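Long-range contact in thiamine phosphate pyrophosphorylase (Bacteroides thetaiotaomicron VPI-5482, PDB 3CEU), which probably catalyses the thiamine-phosphate diphosphorylase step of thiamine diphosphate biosynthesis, using a TIM-barrel fold: residues K52-Y64 with F69-E83. Sequence-based numbering, arbitrary orientation.
Sequences KYHRRIVTHEHFY and FNLMGIHLNARNPSE
F69 O takes a short hydrogen bond from H54 ND1 (2.6 Å). The acceptor lies 24° out of the imidazole plane. L71 sends CD1 against the methyl of T59, the two side chains crossing at about a right angle. M72 N donates to I57 O. M72 is a selenomethionine; its chain bends at chi3, which lays CE on V58 CG2 (3.6 Å). Strands 57-59 and 73-75 then run parallel as neighbours in the barrel, joined through helix 65-68 in a beta-alpha-beta unit. T59 N bonds to G73 O, and H75 N returns the bond to T59 O. I74 packs over one face of the F63 ring: a chi1 of 65° carries its CG1-CD1 arm there, with CD1 3.9 Å from the centroid. H75 lies alongside H60, both side chains pointing the same way. Their rings form an offset stack, centroids 4.5 Å apart and planes at 29°, while H75 CB also rests on the H60 face. H31 holds H60 NE2, and S92 and S94 hold the two H75 nitrogens. N77 ND2 meets H60 O in the amide plane and on a lone pair (2.9 Å), and also donates to H75 O. N77 OD1 receives N80 N in an Asx motif. A leucine in place of N77 would probably leave H60 O and H75 O without their shared donor and N80 N without its side-chain acceptor. R79 NH2 makes a long salt bridge to E61 OE1; E61 OE2 is bonded to K34 N. S82 O meets the edge of the F63 ring. Backbone pairing and apolar packing thus run along the strands, while the polar H60, H75, N77, E61 and R79 gather towards the C-terminal ends beside the F63-I74 packing, the side where TIM barrels carry their active sites.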
loop_
_atom_site.group_PDB
_atom_site.type_symbol
_atom_site.label_atom_id
_atom_site.label_comp_id
_atom_site.label_asym_id
_atom_site.label_seq_id
_atom_site.Cartn_x
_atom_site.Cartn_y
_atom_site.Cartn_z
ATOM N N LYS A 52 8.608 14.502 8.174
ATOM C CA LYS A 52 8.613 14.670 6.731
ATOM C C LYS A 52 8.077 13.497 5.922
ATOM O O LYS A 52 7.758 13.656 4.742
ATOM C CB LYS A 52 10.010 15.020 6.247
ATOM C CG LYS A 52 11.049 13.941 6.411
ATOM C CD LYS A 52 12.380 14.492 5.924
ATOM C CE LYS A 52 13.373 13.410 5.577
ATOM N NZ LYS A 52 14.512 14.020 4.841
ATOM N N TYR A 53 7.976 12.326 6.541
ATOM C CA TYR A 53 7.443 11.176 5.832
ATOM C C TYR A 53 5.975 10.955 6.187
ATOM O O TYR A 53 5.369 9.977 5.752
ATOM C CB TYR A 53 8.252 9.909 6.158
ATOM C CG TYR A 53 9.695 9.947 5.684
ATOM C CD1 TYR A 53 10.012 10.267 4.365
ATOM C CD2 TYR A 53 10.742 9.688 6.563
ATOM C CE1 TYR A 53 11.339 10.333 3.937
ATOM C CE2 TYR A 53 12.072 9.756 6.144
ATOM C CZ TYR A 53 12.360 10.082 4.834
ATOM O OH TYR A 53 13.671 10.203 4.441
ATOM N N HIS A 54 5.390 11.859 6.965
ATOM C CA HIS A 54 3.996 11.677 7.350
ATOM C C HIS A 54 2.993 11.817 6.217
ATOM O O HIS A 54 1.983 11.111 6.209
ATOM C CB HIS A 54 3.618 12.615 8.501
ATOM C CG HIS A 54 4.187 12.189 9.815
ATOM N ND1 HIS A 54 3.792 12.742 11.016
ATOM C CD2 HIS A 54 5.127 11.264 10.121
ATOM C CE1 HIS A 54 4.464 12.173 12.000
ATOM N NE2 HIS A 54 5.281 11.272 11.484
ATOM N N ARG A 55 3.257 12.703 5.257
ATOM C CA ARG A 55 2.330 12.872 4.139
ATOM C C ARG A 55 2.472 11.763 3.098
ATOM O O ARG A 55 2.009 11.907 1.968
ATOM C CB ARG A 55 2.525 14.224 3.449
ATOM C CG ARG A 55 3.710 14.297 2.499
ATOM C CD ARG A 55 4.906 14.888 3.207
ATOM N NE ARG A 55 5.611 15.844 2.361
ATOM C CZ ARG A 55 6.325 16.859 2.839
ATOM N NH1 ARG A 55 6.422 17.046 4.153
ATOM N NH2 ARG A 55 6.939 17.693 2.006
ATOM N N ARG A 56 3.116 10.665 3.485
ATOM C CA ARG A 56 3.315 9.519 2.595
ATOM C C ARG A 56 2.635 8.292 3.211
ATOM O O ARG A 56 2.722 7.188 2.675
ATOM C CB ARG A 56 4.808 9.227 2.439
ATOM C CG ARG A 56 5.621 10.313 1.754
ATOM C CD ARG A 56 5.630 10.119 0.253
ATOM N NE ARG A 56 6.674 10.899 -0.398
ATOM C CZ ARG A 56 6.832 10.973 -1.715
ATOM N NH1 ARG A 56 6.009 10.306 -2.517
ATOM N NH2 ARG A 56 7.800 11.724 -2.233
ATOM N N ILE A 57 1.963 8.503 4.340
ATOM C CA ILE A 57 1.276 7.438 5.070
ATOM C C ILE A 57 -0.258 7.560 5.040
ATOM O O ILE A 57 -0.802 8.641 5.245
ATOM C CB ILE A 57 1.741 7.429 6.554
ATOM C CG1 ILE A 57 3.255 7.211 6.617
ATOM C CG2 ILE A 57 1.001 6.348 7.337
ATOM C CD1 ILE A 57 3.849 7.363 8.008
ATOM N N VAL A 58 -0.935 6.445 4.776
ATOM C CA VAL A 58 -2.392 6.387 4.756
ATOM C C VAL A 58 -2.749 5.415 5.863
ATOM O O VAL A 58 -2.117 4.361 5.983
ATOM C CB VAL A 58 -2.930 5.832 3.420
ATOM C CG1 VAL A 58 -4.455 5.807 3.445
ATOM C CG2 VAL A 58 -2.436 6.674 2.246
ATOM N N THR A 59 -3.740 5.756 6.685
ATOM C CA THR A 59 -4.114 4.868 7.798
ATOM C C THR A 59 -5.472 4.199 7.624
ATOM O O THR A 59 -6.419 4.814 7.134
ATOM C CB THR A 59 -4.132 5.625 9.146
ATOM O OG1 THR A 59 -4.561 4.737 10.182
ATOM C CG2 THR A 59 -5.063 6.824 9.094
ATOM N N HIS A 60 -5.558 2.940 8.034
ATOM C CA HIS A 60 -6.797 2.192 7.930
ATOM C C HIS A 60 -7.583 2.219 9.238
ATOM O O HIS A 60 -8.706 1.727 9.312
ATOM C CB HIS A 60 -6.527 0.731 7.542
ATOM C CG HIS A 60 -5.928 0.565 6.180
ATOM N ND1 HIS A 60 -6.208 -0.518 5.372
ATOM C CD2 HIS A 60 -5.048 1.330 5.492
ATOM C CE1 HIS A 60 -5.527 -0.410 4.245
ATOM N NE2 HIS A 60 -4.814 0.703 4.293
ATOM N N GLU A 61 -6.999 2.798 10.275
ATOM C CA GLU A 61 -7.685 2.852 11.555
ATOM C C GLU A 61 -7.548 4.223 12.184
ATOM O O GLU A 61 -6.730 5.027 11.748
ATOM C CB GLU A 61 -7.125 1.771 12.497
ATOM C CG GLU A 61 -7.584 0.330 12.176
ATOM C CD GLU A 61 -6.833 -0.324 11.018
ATOM O OE1 GLU A 61 -7.385 -1.275 10.410
ATOM O OE2 GLU A 61 -5.691 0.096 10.732
ATOM N N HIS A 62 -8.363 4.498 13.195
ATOM C CA HIS A 62 -8.291 5.778 13.891
ATOM C C HIS A 62 -7.996 6.905 12.921
ATOM O O HIS A 62 -6.890 7.461 12.888
ATOM C CB HIS A 62 -7.208 5.704 14.957
ATOM C CG HIS A 62 -7.363 4.530 15.865
ATOM N ND1 HIS A 62 -8.526 4.280 16.563
ATOM C CD2 HIS A 62 -6.515 3.520 16.173
ATOM C CE1 HIS A 62 -8.386 3.168 17.261
ATOM N NE2 HIS A 62 -7.175 2.686 17.041
ATOM N N PHE A 63 -9.008 7.231 12.135
ATOM C CA PHE A 63 -8.906 8.271 11.133
ATOM C C PHE A 63 -8.545 9.638 11.711
ATOM O O PHE A 63 -8.039 10.498 10.997
ATOM C CB PHE A 63 -10.221 8.332 10.341
ATOM C CG PHE A 63 -10.475 7.113 9.471
ATOM C CD1 PHE A 63 -11.766 6.793 9.064
ATOM C CD2 PHE A 63 -9.422 6.318 9.025
ATOM C CE1 PHE A 63 -12.010 5.712 8.217
ATOM C CE2 PHE A 63 -9.654 5.230 8.174
ATOM C CZ PHE A 63 -10.954 4.925 7.771
ATOM N N TYR A 64 -8.769 9.838 13.004
ATOM C CA TYR A 64 -8.446 11.130 13.591
ATOM C C TYR A 64 -6.935 11.380 13.517
ATOM O O TYR A 64 -6.485 12.525 13.558
ATOM C CB TYR A 64 -8.901 11.196 15.045
ATOM C CG TYR A 64 -7.908 10.601 16.016
ATOM C CD1 TYR A 64 -7.838 9.221 16.224
ATOM C CD2 TYR A 64 -7.017 11.419 16.710
ATOM C CE1 TYR A 64 -6.900 8.673 17.099
ATOM C CE2 TYR A 64 -6.085 10.883 17.581
ATOM C CZ TYR A 64 -6.032 9.517 17.770
ATOM O OH TYR A 64 -5.100 9.005 18.631
ATOM N N PHE A 69 -1.412 13.675 13.032
ATOM C CA PHE A 69 -0.011 13.510 12.641
ATOM C C PHE A 69 0.339 13.944 11.227
ATOM O O PHE A 69 1.417 13.622 10.716
ATOM C CB PHE A 69 0.416 12.058 12.838
ATOM C CG PHE A 69 0.503 11.657 14.271
ATOM C CD1 PHE A 69 -0.647 11.345 14.988
ATOM C CD2 PHE A 69 1.737 11.641 14.924
ATOM C CE1 PHE A 69 -0.577 11.020 16.346
ATOM C CE2 PHE A 69 1.828 11.321 16.277
ATOM C CZ PHE A 69 0.662 11.009 16.996
ATOM N N ASN A 70 -0.573 14.690 10.612
ATOM C CA ASN A 70 -0.417 15.206 9.254
ATOM C C ASN A 70 -0.215 14.093 8.229
ATOM O O ASN A 70 0.614 14.204 7.320
ATOM C CB ASN A 70 0.744 16.197 9.177
ATOM C CG ASN A 70 0.776 16.934 7.854
ATOM O OD1 ASN A 70 -0.227 17.527 7.448
ATOM N ND2 ASN A 70 1.922 16.908 7.174
ATOM N N LEU A 71 -0.980 13.018 8.391
ATOM C CA LEU A 71 -0.899 11.889 7.483
ATOM C C LEU A 71 -1.425 12.308 6.114
ATOM O O LEU A 71 -2.033 13.373 5.960
ATOM C CB LEU A 71 -1.720 10.711 8.014
ATOM C CG LEU A 71 -1.426 10.240 9.444
ATOM C CD1 LEU A 71 -2.338 9.069 9.771
ATOM C CD2 LEU A 71 0.031 9.841 9.585
HETATM N N MSE A 72 -1.181 11.461 5.124
HETATM C CA MSE A 72 -1.614 11.719 3.762
HETATM C C MSE A 72 -3.135 11.674 3.629
HETATM O O MSE A 72 -3.742 12.578 3.050
HETATM C CB MSE A 72 -0.980 10.691 2.827
HETATM C CG MSE A 72 -1.228 10.942 1.350
HETATM SE SE MSE A 72 -0.160 9.783 0.191
HETATM C CE MSE A 72 -1.582 8.698 -0.557
ATOM N N GLY A 73 -3.738 10.615 4.168
ATOM C CA GLY A 73 -5.180 10.445 4.098
ATOM C C GLY A 73 -5.641 9.147 4.758
ATOM O O GLY A 73 -4.927 8.566 5.573
ATOM N N ILE A 74 -6.830 8.682 4.391
ATOM C CA ILE A 74 -7.386 7.476 4.973
ATOM C C ILE A 74 -7.828 6.450 3.928
ATOM O O ILE A 74 -8.085 6.786 2.761
ATOM C CB ILE A 74 -8.597 7.814 5.840
ATOM C CG1 ILE A 74 -9.709 8.386 4.959
ATOM C CG2 ILE A 74 -8.203 8.825 6.905
ATOM C CD1 ILE A 74 -11.034 8.558 5.652
ATOM N N HIS A 75 -7.920 5.194 4.358
ATOM C CA HIS A 75 -8.346 4.104 3.481
ATOM C C HIS A 75 -9.556 3.465 4.125
ATOM O O HIS A 75 -9.433 2.784 5.136
ATOM C CB HIS A 75 -7.247 3.054 3.344
ATOM C CG HIS A 75 -7.475 2.099 2.221
ATOM N ND1 HIS A 75 -7.336 2.462 0.901
ATOM C CD2 HIS A 75 -7.828 0.790 2.218
ATOM C CE1 HIS A 75 -7.586 1.420 0.132
ATOM N NE2 HIS A 75 -7.887 0.392 0.904
ATOM N N LEU A 76 -10.728 3.683 3.549
ATOM C CA LEU A 76 -11.942 3.112 4.112
ATOM C C LEU A 76 -11.906 1.590 4.036
ATOM O O LEU A 76 -11.403 1.023 3.073
ATOM C CB LEU A 76 -13.162 3.649 3.366
ATOM C CG LEU A 76 -13.165 5.166 3.241
ATOM C CD1 LEU A 76 -14.380 5.612 2.435
ATOM C CD2 LEU A 76 -13.167 5.800 4.618
ATOM N N ASN A 77 -12.435 0.931 5.061
ATOM C CA ASN A 77 -12.440 -0.522 5.073
ATOM C C ASN A 77 -13.554 -1.067 5.954
ATOM O O ASN A 77 -14.246 -0.309 6.629
ATOM C CB ASN A 77 -11.074 -1.044 5.525
ATOM C CG ASN A 77 -10.750 -0.672 6.953
ATOM O OD1 ASN A 77 -11.258 -1.280 7.899
ATOM N ND2 ASN A 77 -9.907 0.338 7.121
ATOM N N ALA A 78 -13.726 -2.383 5.935
ATOM C CA ALA A 78 -14.783 -3.036 6.698
ATOM C C ALA A 78 -14.937 -2.514 8.121
ATOM O O ALA A 78 -16.041 -2.159 8.540
ATOM C CB ALA A 78 -14.554 -4.541 6.719
ATOM N N ARG A 79 -13.838 -2.456 8.860
ATOM C CA ARG A 79 -13.899 -1.995 10.238
ATOM C C ARG A 79 -14.096 -0.482 10.337
ATOM O O ARG A 79 -14.676 0.012 11.306
ATOM C CB ARG A 79 -12.639 -2.456 10.985
ATOM C CG ARG A 79 -12.551 -3.990 11.110
ATOM C CD ARG A 79 -11.143 -4.468 11.440
ATOM N NE ARG A 79 -10.196 -3.991 10.436
ATOM C CZ ARG A 79 -10.249 -4.318 9.148
ATOM N NH1 ARG A 79 -11.200 -5.135 8.703
ATOM N NH2 ARG A 79 -9.367 -3.811 8.294
ATOM N N ASN A 80 -13.637 0.252 9.327
ATOM C CA ASN A 80 -13.796 1.706 9.322
ATOM C C ASN A 80 -14.313 2.101 7.945
ATOM O O ASN A 80 -13.581 2.634 7.117
ATOM C CB ASN A 80 -12.463 2.373 9.638
ATOM C CG ASN A 80 -11.809 1.794 10.895
ATOM O OD1 ASN A 80 -11.185 0.729 10.845
ATOM N ND2 ASN A 80 -11.969 2.479 12.027
ATOM N N PRO A 81 -15.614 1.848 7.692
ATOM C CA PRO A 81 -16.308 2.131 6.432
ATOM C C PRO A 81 -16.620 3.570 6.052
ATOM O O PRO A 81 -17.076 3.822 4.939
ATOM C CB PRO A 81 -17.575 1.299 6.554
ATOM C CG PRO A 81 -17.887 1.400 7.999
ATOM C CD PRO A 81 -16.539 1.209 8.653
ATOM N N SER A 82 -16.375 4.525 6.936
ATOM C CA SER A 82 -16.699 5.886 6.555
ATOM C C SER A 82 -15.754 6.939 7.073
ATOM O O SER A 82 -15.234 6.845 8.181
ATOM C CB SER A 82 -18.133 6.198 6.982
ATOM O OG SER A 82 -18.411 5.619 8.245
ATOM N N GLU A 83 -15.533 7.953 6.251
ATOM C CA GLU A 83 -14.642 9.029 6.639
ATOM C C GLU A 83 -15.262 9.820 7.781
ATOM O O GLU A 83 -16.460 9.738 8.024
ATOM C CB GLU A 83 -14.347 9.939 5.435
ATOM C CG GLU A 83 -15.586 10.492 4.748
ATOM C CD GLU A 83 -15.288 11.073 3.371
ATOM O OE1 GLU A 83 -16.235 11.554 2.713
ATOM O OE2 GLU A 83 -14.111 11.046 2.944
#